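Local coordinates for protein methyltransferase WBDD (Escherichia coli, PDB 4AZS) that regulates the chain length of the O9a O antigen as a bifunctional kinase and methyltransferase, binding S-adenosylmethionine and an adenine nucleotide in separate pockets, at residues S436-A441 with A457-K462. Residues are numbered along the deposited sequence; the frame is centred on the assembly and turned at random.
Sequences SNWLYA and ALFEKK
Trp438 and Phe459 both turn CG anti to their backbone N, with chi1 of 169° and 172°, and this swings the indole across to the second helix and turns an edge of the phenyl toward it. The two rings form an edge-to-face pair: an edge of Phe459 is directed at the face of the Trp438 six-membered ring, centroids 5.3 Å apart and planes at 76°. Closer to the backbone, Phe459 CB makes an off-centre CH-pi contact, 4.1 Å from the centroid of the Trp438 five-membered ring, while Phe459 CA lies over one face of the indole. The rim of the indole is met in its own plane by Leu458, whose CB is 3.8 Å from Trp438 CD1. Trp438 NE1 passes 3.4 Å from Phe459 N, but both are donors; the indole N-H bonds instead to the carbonyl O of Leu455, one turn before Phe459, which helps fix the rotation of the ring. Further along, Leu458 CD1 touches Ala441 CB at 4.2 Å. Lys462, the residue nearest in backbone to Trp438, sets its CB 4.0 Å from Trp438 CB, then leads its chain away. Its NZ stands over one face of the Phe459 ring, toward the rim, bonds weakly to Phe459 O and has its salt-bridge partner in Glu342. A water bridges Asn437 ND2 and Lys462 O, accepting from the amide at 2.9 Å; Asn437 OD1 accepts a hydrogen bond from Ala468 N. This largely apolar seam joins 435-443 and 452-460, successive helices of what is probably the kinase C-terminal lobe. Leu349 of helix 341-357 touches both rings and Leu345 touches Phe459, while helix 475-485 packs against Leu439 and Tyr440.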
ATOM      1  N   SER A 436      21.288  72.101  -7.645  1.00 34.89           N
ATOM      2  CA  SER A 436      20.153  72.329  -8.518  1.00 36.31           C
ATOM      3  C   SER A 436      20.447  73.442  -9.529  1.00 35.22           C
ATOM      4  O   SER A 436      20.015  73.381 -10.678  1.00 35.73           O
ATOM      5  CB  SER A 436      18.958  72.725  -7.662  1.00 39.50           C
ATOM      6  OG  SER A 436      19.343  73.868  -6.858  1.00 44.90           O
ATOM      7  N   ASN A 437      21.174  74.454  -9.081  1.00 34.36           N
ATOM      8  CA  ASN A 437      21.554  75.586  -9.930  1.00 35.21           C
ATOM      9  C   ASN A 437      22.503  75.131 -11.013  1.00 33.95           C
ATOM     10  O   ASN A 437      22.401  75.553 -12.144  1.00 31.46           O
ATOM     11  CB  ASN A 437      22.223  76.645  -9.080  1.00 35.55           C
ATOM     12  CG  ASN A 437      21.323  77.154  -8.004  1.00 37.43           C
ATOM     13  OD1 ASN A 437      20.131  76.869  -8.011  1.00 40.32           O
ATOM     14  ND2 ASN A 437      21.878  77.905  -7.065  1.00 40.55           N
ATOM     15  N   TRP A 438      23.392  74.208 -10.653  1.00 33.56           N
ATOM     16  CA  TRP A 438      24.341  73.577 -11.583  1.00 35.31           C
ATOM     17  C   TRP A 438      23.629  72.875 -12.709  1.00 35.98           C
ATOM     18  O   TRP A 438      23.877  73.141 -13.909  1.00 33.07           O
ATOM     19  CB  TRP A 438      25.194  72.596 -10.777  1.00 37.24           C
ATOM     20  CG  TRP A 438      26.040  71.658 -11.558  1.00 38.77           C
ATOM     21  CD1 TRP A 438      26.853  71.934 -12.634  1.00 37.51           C
ATOM     22  CD2 TRP A 438      26.235  70.238 -11.291  1.00 40.53           C
ATOM     23  NE1 TRP A 438      27.495  70.801 -13.056  1.00 36.53           N
ATOM     24  CE2 TRP A 438      27.171  69.762 -12.294  1.00 39.54           C
ATOM     25  CE3 TRP A 438      25.745  69.348 -10.340  1.00 44.91           C
ATOM     26  CZ2 TRP A 438      27.583  68.440 -12.346  1.00 42.20           C
ATOM     27  CZ3 TRP A 438      26.161  68.010 -10.399  1.00 46.78           C
ATOM     28  CH2 TRP A 438      27.058  67.573 -11.382  1.00 46.45           C
ATOM     29  N   LEU A 439      22.677  72.043 -12.336  1.00 34.43           N
ATOM     30  CA  LEU A 439      21.903  71.294 -13.306  1.00 40.07           C
ATOM     31  C   LEU A 439      21.061  72.227 -14.164  1.00 38.48           C
ATOM     32  O   LEU A 439      20.949  72.026 -15.378  1.00 35.26           O
ATOM     33  CB  LEU A 439      20.997  70.274 -12.588  1.00 46.46           C
ATOM     34  CG  LEU A 439      19.600  69.992 -13.162  1.00 53.25           C
ATOM     35  CD1 LEU A 439      19.714  69.144 -14.418  1.00 55.76           C
ATOM     36  CD2 LEU A 439      18.672  69.278 -12.166  1.00 54.26           C
ATOM     37  N   TYR A 440      20.491  73.254 -13.541  1.00 37.10           N
ATOM     38  CA  TYR A 440      19.679  74.178 -14.291  1.00 36.78           C
ATOM     39  C   TYR A 440      20.572  74.844 -15.327  1.00 34.84           C
ATOM     40  O   TYR A 440      20.157  75.025 -16.448  1.00 33.55           O
ATOM     41  CB  TYR A 440      18.964  75.197 -13.388  1.00 39.70           C
ATOM     42  CG  TYR A 440      18.138  76.189 -14.150  1.00 41.32           C
ATOM     43  CD1 TYR A 440      18.711  77.336 -14.617  1.00 42.28           C
ATOM     44  CD2 TYR A 440      16.784  75.972 -14.422  1.00 46.12           C
ATOM     45  CE1 TYR A 440      17.991  78.274 -15.333  1.00 43.03           C
ATOM     46  CE2 TYR A 440      16.052  76.903 -15.163  1.00 46.72           C
ATOM     47  CZ  TYR A 440      16.677  78.044 -15.615  1.00 46.40           C
ATOM     48  OH  TYR A 440      16.035  79.017 -16.363  1.00 52.27           O
ATOM     49  N   ALA A 441      21.810  75.187 -14.975  1.00 33.92           N
ATOM     50  CA  ALA A 441      22.672  75.867 -15.948  1.00 33.83           C
ATOM     51  C   ALA A 441      22.963  74.954 -17.093  1.00 31.54           C
ATOM     52  O   ALA A 441      23.030  75.377 -18.221  1.00 31.84           O
ATOM     53  CB  ALA A 441      23.976  76.361 -15.323  1.00 34.86           C
ATOM     54  N   ALA A 457      33.292  72.210 -15.521  1.00 32.88           N
ATOM     55  CA  ALA A 457      33.494  73.657 -15.342  1.00 32.99           C
ATOM     56  C   ALA A 457      32.305  74.286 -14.613  1.00 33.85           C
ATOM     57  O   ALA A 457      32.479  75.114 -13.714  1.00 32.31           O
ATOM     58  CB  ALA A 457      33.756  74.350 -16.675  1.00 33.38           C
ATOM     59  N   LEU A 458      31.093  73.860 -14.953  1.00 32.64           N
ATOM     60  CA  LEU A 458      29.945  74.453 -14.307  1.00 33.08           C
ATOM     61  C   LEU A 458      29.904  73.967 -12.849  1.00 35.49           C
ATOM     62  O   LEU A 458      29.536  74.732 -11.954  1.00 35.01           O
ATOM     63  CB  LEU A 458      28.651  74.170 -15.064  1.00 31.17           C
ATOM     64  CG  LEU A 458      28.430  74.968 -16.344  1.00 30.67           C
ATOM     65  CD1 LEU A 458      27.215  74.474 -17.105  1.00 31.30           C
ATOM     66  CD2 LEU A 458      28.269  76.443 -16.063  1.00 31.45           C
ATOM     67  N   PHE A 459      30.305  72.720 -12.606  1.00 34.16           N
ATOM     68  CA  PHE A 459      30.316  72.190 -11.270  1.00 34.76           C
ATOM     69  C   PHE A 459      31.225  72.993 -10.347  1.00 35.87           C
ATOM     70  O   PHE A 459      30.832  73.345  -9.256  1.00 35.08           O
ATOM     71  CB  PHE A 459      30.744  70.726 -11.245  1.00 38.79           C
ATOM     72  CG  PHE A 459      30.955  70.204  -9.852  1.00 39.92           C
ATOM     73  CD1 PHE A 459      29.897  69.679  -9.135  1.00 41.43           C
ATOM     74  CD2 PHE A 459      32.205  70.298  -9.246  1.00 41.49           C
ATOM     75  CE1 PHE A 459      30.081  69.206  -7.845  1.00 43.67           C
ATOM     76  CE2 PHE A 459      32.399  69.829  -7.954  1.00 42.88           C
ATOM     77  CZ  PHE A 459      31.341  69.268  -7.264  1.00 44.10           C
ATOM     78  N   GLU A 460      32.419  73.310 -10.811  1.00 36.55           N
ATOM     79  CA  GLU A 460      33.359  74.138 -10.052  1.00 40.78           C
ATOM     80  C   GLU A 460      32.888  75.568  -9.737  1.00 42.90           C
ATOM     81  O   GLU A 460      33.357  76.197  -8.802  1.00 40.92           O
ATOM     82  CB  GLU A 460      34.697  74.177 -10.802  1.00 44.32           C
ATOM     83  CG  GLU A 460      35.469  72.851 -10.660  1.00 49.99           C
ATOM     84  CD  GLU A 460      36.608  72.678 -11.673  1.00 57.04           C
ATOM     85  OE1 GLU A 460      36.858  73.614 -12.480  1.00 55.73           O
ATOM     86  OE2 GLU A 460      37.251  71.589 -11.670  1.00 58.61           O
ATOM     87  N   LYS A 461      31.952  76.101 -10.508  1.00 40.97           N
ATOM     88  CA  LYS A 461      31.513  77.452 -10.288  1.00 39.84           C
ATOM     89  C   LYS A 461      30.081  77.468  -9.792  1.00 39.56           C
ATOM     90  O   LYS A 461      29.413  78.501  -9.861  1.00 36.77           O
ATOM     91  CB  LYS A 461      31.621  78.224 -11.602  1.00 42.58           C
ATOM     92  CG  LYS A 461      33.036  78.256 -12.167  1.00 42.13           C
ATOM     93  CD  LYS A 461      33.935  79.232 -11.404  1.00 45.46           C
ATOM     94  CE  LYS A 461      35.366  79.145 -11.912  1.00 50.77           C
ATOM     95  NZ  LYS A 461      36.162  80.377 -11.677  1.00 56.18           N
ATOM     96  N   LYS A 462      29.588  76.317  -9.331  1.00 37.05           N
ATOM     97  CA  LYS A 462      28.162  76.208  -9.044  1.00 39.57           C
ATOM     98  C   LYS A 462      27.693  77.225  -7.987  1.00 42.09           C
ATOM     99  O   LYS A 462      26.575  77.692  -8.069  1.00 41.01           O
ATOM    100  CB  LYS A 462      27.733  74.785  -8.673  1.00 41.59           C
ATOM    101  CG  LYS A 462      28.387  74.233  -7.431  1.00 40.14           C
ATOM    102  CD  LYS A 462      27.996  72.775  -7.255  1.00 44.93           C
ATOM    103  CE  LYS A 462      28.695  72.161  -6.051  1.00 44.92           C
ATOM    104  NZ  LYS A 462      30.172  72.354  -6.173  1.00 49.89           N
TER
HETATM  105  O   HOH W   1      24.564  78.860  -7.120  1.00 43.51           O